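Local coordinates for leucine aminopeptidase (Fimbriiglobus ruber, PDB 7D1B), which probably acts as a zinc-dependent glutaminyl cyclase of the M28 aminopeptidase family, converting N-terminal glutamine of peptides to pyroglutamate, at residues P119-Y131 against L222-L234. Residues are numbered along the deposited sequence; the frame is centred on the assembly and turned at random.
Sequences PDRKARLIVCSHY and LPYRYTGAVLLDL
The Y226 ring is sandwiched: I126 CD1 sits over the centre of one face, 3.6 Å from the centroid in a CH-pi contact, and Y224 CE1 lies off-centre over the opposite face. At the edge of the same ring, near its plane, comes R124 O. R124 CD lies over one face of the Y224 ring, a CH-pi contact, 3.4 Å from Y224 CD1; the guanidinium stands farther out over that face, almost on the ring normal, its plane 73° from the ring, too distant for more than a weak cation-pi attraction. At the edge of the H130 ring lie D233 OD1 and, in plane, a water. The R124 chain bends at chi3 (70°), lifting the guanidinium above the Y224 ring, where it meets D180 in a salt bridge and the carbonyls of W117 and F118. D180 is also hydrogen-bonded to Y226 OH, so one acid ties both strands to strand 178-184. Farther along this face of the sheet, I126 CB packs on A229 CB at 3.7 Å and C128 SG on L231 CB at 3.8 Å. On the other face A123 CB meets T227 CG2, and V127 CG1 reaches L232 CD1. Seven parallel-strand hydrogen bonds join the backbones. The pairing shifts by one residue at T227: R124 O receives T227 N, whereas I126 N turns to G228 O at 2.9 Å, leaving buried G228 N without a partner. At the C-terminal ends two waters take over, both donating to L232 O; one also donates to S129 OG, 2.9 Å away, and the other accepts a hydrogen bond from H130 N. Adjacent parallel strands inside a mixed sheet, 123-130 between 178-184 and 225-232, with H130 NE2 bonded to zinc ligand D155, are characteristic of the M28 zinc-peptidase fold.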
loop_
_atom_site.group_PDB
_atom_site.type_symbol
_atom_site.label_atom_id
_atom_site.label_comp_id
_atom_site.label_asym_id
_atom_site.label_seq_id
_atom_site.Cartn_x
_atom_site.Cartn_y
_atom_site.Cartn_z
ATOM N N PRO A 119 -2.079 14.948 -14.083
ATOM C CA PRO A 119 -2.429 16.058 -13.178
ATOM C C PRO A 119 -3.714 16.782 -13.549
ATOM O O PRO A 119 -4.330 17.401 -12.674
ATOM C CB PRO A 119 -1.213 16.994 -13.271
ATOM C CG PRO A 119 -0.605 16.669 -14.620
ATOM C CD PRO A 119 -0.807 15.179 -14.785
ATOM N N ASP A 120 -4.136 16.749 -14.808
ATOM C CA ASP A 120 -5.239 17.609 -15.253
ATOM C C ASP A 120 -6.556 16.839 -15.138
ATOM O O ASP A 120 -7.166 16.438 -16.138
ATOM C CB ASP A 120 -5.004 18.063 -16.691
ATOM C CG ASP A 120 -5.814 19.248 -17.052
ATOM O OD1 ASP A 120 -6.729 19.587 -16.270
ATOM O OD2 ASP A 120 -5.532 19.841 -18.116
ATOM N N ARG A 121 -6.987 16.621 -13.887
ATOM C CA ARG A 121 -8.136 15.769 -13.581
ATOM C C ARG A 121 -8.852 16.289 -12.338
ATOM O O ARG A 121 -8.206 16.626 -11.338
ATOM C CB ARG A 121 -7.687 14.330 -13.293
ATOM C CG ARG A 121 -7.049 13.606 -14.488
ATOM C CD ARG A 121 -8.082 13.258 -15.549
ATOM N NE ARG A 121 -7.552 12.399 -16.618
ATOM C CZ ARG A 121 -6.914 12.858 -17.688
ATOM N NH1 ARG A 121 -6.739 14.166 -17.876
ATOM N NH2 ARG A 121 -6.495 12.001 -18.598
ATOM N N LYS A 122 -10.186 16.344 -12.393
ATOM C CA LYS A 122 -10.965 16.798 -11.243
ATOM C C LYS A 122 -11.254 15.699 -10.230
ATOM O O LYS A 122 -11.578 16.013 -9.080
ATOM C CB LYS A 122 -12.266 17.447 -11.712
ATOM C CG LYS A 122 -12.024 18.730 -12.477
ATOM C CD LYS A 122 -13.316 19.396 -12.899
ATOM C CE LYS A 122 -13.050 20.602 -13.800
ATOM N NZ LYS A 122 -14.299 21.295 -14.175
ATOM N N ALA A 123 -11.157 14.435 -10.618
ATOM C CA ALA A 123 -11.288 13.316 -9.692
ATOM C C ALA A 123 -9.978 12.555 -9.714
ATOM O O ALA A 123 -9.413 12.337 -10.791
ATOM C CB ALA A 123 -12.415 12.381 -10.131
ATOM N N ARG A 124 -9.509 12.135 -8.537
ATOM C CA ARG A 124 -8.273 11.384 -8.418
ATOM C C ARG A 124 -8.496 10.140 -7.575
ATOM O O ARG A 124 -9.258 10.156 -6.602
ATOM C CB ARG A 124 -7.159 12.224 -7.781
ATOM C CG ARG A 124 -6.886 13.540 -8.494
ATOM C CD ARG A 124 -5.605 14.263 -8.000
ATOM N NE ARG A 124 -4.409 13.537 -8.403
ATOM C CZ ARG A 124 -3.943 13.488 -9.651
ATOM N NH1 ARG A 124 -4.522 14.196 -10.618
ATOM N NH2 ARG A 124 -2.896 12.712 -9.923
ATOM N N LEU A 125 -7.826 9.059 -7.968
ATOM C CA LEU A 125 -7.747 7.826 -7.205
ATOM C C LEU A 125 -6.390 7.730 -6.538
ATOM O O LEU A 125 -5.393 8.249 -7.043
ATOM C CB LEU A 125 -7.935 6.615 -8.111
ATOM C CG LEU A 125 -9.263 6.484 -8.844
ATOM C CD1 LEU A 125 -9.270 5.195 -9.654
ATOM C CD2 LEU A 125 -10.455 6.530 -7.898
ATOM N N ILE A 126 -6.352 6.972 -5.447
ATOM C CA ILE A 126 -5.121 6.650 -4.742
ATOM C C ILE A 126 -4.861 5.152 -4.825
ATOM O O ILE A 126 -5.766 4.346 -4.583
ATOM C CB ILE A 126 -5.230 7.070 -3.262
ATOM C CG1 ILE A 126 -5.305 8.597 -3.142
ATOM C CG2 ILE A 126 -4.083 6.471 -2.448
ATOM C CD1 ILE A 126 -5.831 9.063 -1.813
ATOM N N VAL A 127 -3.614 4.787 -5.118
ATOM C CA VAL A 127 -3.084 3.453 -4.850
ATOM C C VAL A 127 -2.051 3.670 -3.768
ATOM O O VAL A 127 -1.145 4.496 -3.942
ATOM C CB VAL A 127 -2.445 2.831 -6.109
ATOM C CG1 VAL A 127 -1.804 1.495 -5.750
ATOM C CG2 VAL A 127 -3.467 2.685 -7.235
ATOM N N CYS A 128 -2.178 2.963 -2.641
ATOM C CA CYS A 128 -1.331 3.293 -1.498
ATOM C C CYS A 128 -0.793 2.037 -0.821
ATOM O O CYS A 128 -1.285 0.921 -1.016
ATOM C CB CYS A 128 -2.036 4.263 -0.520
ATOM S SG CYS A 128 -3.550 3.658 0.214
ATOM N N SER A 129 0.221 2.265 0.012
ATOM C CA SER A 129 0.902 1.212 0.757
ATOM C C SER A 129 1.707 1.923 1.827
ATOM O O SER A 129 2.133 3.052 1.612
ATOM C CB SER A 129 1.871 0.473 -0.174
ATOM O OG SER A 129 2.579 -0.544 0.498
ATOM N N HIS A 130 1.968 1.250 2.953
ATOM C CA HIS A 130 3.020 1.778 3.820
ATOM C C HIS A 130 4.378 1.380 3.255
ATOM O O HIS A 130 4.480 0.493 2.399
ATOM C CB HIS A 130 2.830 1.396 5.300
ATOM C CG HIS A 130 3.358 0.043 5.693
ATOM N ND1 HIS A 130 4.463 -0.108 6.506
ATOM C CD2 HIS A 130 2.884 -1.207 5.473
ATOM C CE1 HIS A 130 4.661 -1.394 6.744
ATOM N NE2 HIS A 130 3.719 -2.083 6.127
ATOM N N TYR A 131 5.434 2.058 3.709
ATOM C CA TYR A 131 6.768 1.681 3.270
ATOM C C TYR A 131 7.806 1.732 4.385
ATOM O O TYR A 131 8.962 1.385 4.134
ATOM C CB TYR A 131 7.231 2.429 2.003
ATOM C CG TYR A 131 7.643 3.888 2.127
ATOM C CD1 TYR A 131 7.070 4.765 3.049
ATOM C CD2 TYR A 131 8.585 4.397 1.260
ATOM C CE1 TYR A 131 7.466 6.111 3.108
ATOM C CE2 TYR A 131 8.981 5.724 1.310
ATOM C CZ TYR A 131 8.424 6.579 2.235
ATOM O OH TYR A 131 8.847 7.889 2.251
ATOM N N LEU A 222 -8.778 22.767 -3.042
ATOM C CA LEU A 222 -8.179 21.935 -4.076
ATOM C C LEU A 222 -9.043 21.918 -5.330
ATOM O O LEU A 222 -10.274 21.980 -5.249
ATOM C CB LEU A 222 -8.039 20.506 -3.578
ATOM C CG LEU A 222 -7.046 20.317 -2.437
ATOM C CD1 LEU A 222 -7.083 18.878 -1.951
ATOM C CD2 LEU A 222 -5.652 20.681 -2.901
ATOM N N PRO A 223 -8.416 21.821 -6.500
ATOM C CA PRO A 223 -9.166 21.711 -7.761
ATOM C C PRO A 223 -9.577 20.286 -8.110
ATOM O O PRO A 223 -10.064 20.050 -9.218
ATOM C CB PRO A 223 -8.139 22.223 -8.779
ATOM C CG PRO A 223 -6.833 21.723 -8.226
ATOM C CD PRO A 223 -6.961 21.863 -6.722
ATOM N N TYR A 224 -9.376 19.336 -7.206
ATOM C CA TYR A 224 -9.765 17.952 -7.420
ATOM C C TYR A 224 -10.324 17.416 -6.109
ATOM O O TYR A 224 -10.160 18.022 -5.045
ATOM C CB TYR A 224 -8.572 17.083 -7.867
ATOM C CG TYR A 224 -7.469 17.020 -6.825
ATOM C CD1 TYR A 224 -7.504 16.088 -5.786
ATOM C CD2 TYR A 224 -6.399 17.914 -6.868
ATOM C CE1 TYR A 224 -6.504 16.065 -4.823
ATOM C CE2 TYR A 224 -5.406 17.892 -5.913
ATOM C CZ TYR A 224 -5.458 16.961 -4.904
ATOM O OH TYR A 224 -4.460 16.948 -3.959
ATOM N N ARG A 225 -10.953 16.251 -6.189
ATOM C CA ARG A 225 -11.310 15.483 -5.005
ATOM C C ARG A 225 -10.842 14.046 -5.194
ATOM O O ARG A 225 -10.802 13.539 -6.318
ATOM C CB ARG A 225 -12.818 15.462 -4.772
ATOM C CG ARG A 225 -13.412 16.820 -4.475
ATOM C CD ARG A 225 -12.930 17.357 -3.116
ATOM N NE ARG A 225 -13.563 18.624 -2.753
ATOM C CZ ARG A 225 -13.106 19.815 -3.120
ATOM N NH1 ARG A 225 -12.007 19.909 -3.860
ATOM N NH2 ARG A 225 -13.742 20.918 -2.741
ATOM N N TYR A 226 -10.494 13.390 -4.084
ATOM C CA TYR A 226 -10.179 11.966 -4.101
ATOM C C TYR A 226 -11.476 11.176 -4.037
ATOM O O TYR A 226 -12.244 11.310 -3.081
ATOM C CB TYR A 226 -9.284 11.599 -2.922
ATOM C CG TYR A 226 -7.835 11.977 -3.108
ATOM C CD1 TYR A 226 -7.109 11.480 -4.195
ATOM C CD2 TYR A 226 -7.176 12.777 -2.177
ATOM C CE1 TYR A 226 -5.778 11.812 -4.382
ATOM C CE2 TYR A 226 -5.834 13.090 -2.338
ATOM C CZ TYR A 226 -5.136 12.596 -3.440
ATOM O OH TYR A 226 -3.813 12.916 -3.608
ATOM N N THR A 227 -11.718 10.335 -5.035
ATOM C CA THR A 227 -12.965 9.590 -5.107
ATOM C C THR A 227 -12.820 8.137 -4.675
ATOM O O THR A 227 -13.838 7.445 -4.529
ATOM C CB THR A 227 -13.553 9.672 -6.515
ATOM O OG1 THR A 227 -12.560 9.226 -7.436
ATOM C CG2 THR A 227 -13.950 11.124 -6.849
ATOM N N GLY A 228 -11.604 7.660 -4.441
ATOM C CA GLY A 228 -11.422 6.295 -3.991
ATOM C C GLY A 228 -9.953 6.028 -3.764
ATOM O O GLY A 228 -9.077 6.675 -4.363
ATOM N N ALA A 229 -9.693 5.025 -2.915
ATOM C CA ALA A 229 -8.337 4.619 -2.584
ATOM C C ALA A 229 -8.290 3.118 -2.391
ATOM O O ALA A 229 -9.190 2.543 -1.778
ATOM C CB ALA A 229 -7.852 5.301 -1.307
ATOM N N VAL A 230 -7.217 2.500 -2.881
ATOM C CA VAL A 230 -6.926 1.093 -2.626
ATOM C C VAL A 230 -5.603 1.011 -1.899
ATOM O O VAL A 230 -4.585 1.484 -2.416
ATOM C CB VAL A 230 -6.916 0.245 -3.912
ATOM C CG1 VAL A 230 -6.450 -1.156 -3.576
ATOM C CG2 VAL A 230 -8.298 0.223 -4.538
ATOM N N LEU A 231 -5.629 0.421 -0.706
ATOM C CA LEU A 231 -4.445 0.123 0.084
ATOM C C LEU A 231 -4.022 -1.310 -0.195
ATOM O O LEU A 231 -4.851 -2.223 -0.185
ATOM C CB LEU A 231 -4.781 0.289 1.568
ATOM C CG LEU A 231 -3.687 -0.168 2.525
ATOM C CD1 LEU A 231 -2.439 0.718 2.414
ATOM C CD2 LEU A 231 -4.201 -0.168 3.955
ATOM N N LEU A 232 -2.743 -1.494 -0.463
ATOM C CA LEU A 232 -2.168 -2.820 -0.682
ATOM C C LEU A 232 -1.423 -3.225 0.581
ATOM O O LEU A 232 -0.508 -2.516 0.994
ATOM C CB LEU A 232 -1.157 -2.724 -1.815
ATOM C CG LEU A 232 -1.730 -2.287 -3.165
ATOM C CD1 LEU A 232 -0.578 -2.009 -4.135
ATOM C CD2 LEU A 232 -2.709 -3.329 -3.708
ATOM N N ASP A 233 -1.777 -4.366 1.177
ATOM C CA ASP A 233 -1.063 -4.808 2.375
ATOM C C ASP A 233 -1.155 -6.332 2.479
ATOM O O ASP A 233 -2.261 -6.875 2.405
ATOM C CB ASP A 233 -1.734 -4.184 3.607
ATOM C CG ASP A 233 -0.826 -4.171 4.840
ATOM O OD1 ASP A 233 0.360 -4.594 4.753
ATOM O OD2 ASP A 233 -1.279 -3.727 5.935
ATOM N N LEU A 234 -0.034 -7.029 2.648
ATOM C CA LEU A 234 -0.049 -8.481 2.839
ATOM C C LEU A 234 -0.827 -9.174 1.721
ATOM O O LEU A 234 -1.729 -9.982 1.970
ATOM C CB LEU A 234 -0.590 -8.887 4.211
ATOM C CG LEU A 234 -0.069 -8.145 5.426
ATOM C CD1 LEU A 234 -0.802 -8.645 6.660
ATOM C CD2 LEU A 234 1.407 -8.320 5.595
HETATM O O HOH W 1 2.166 -3.367 0.742
HETATM O O HOH W 2 0.667 -1.309 3.222
#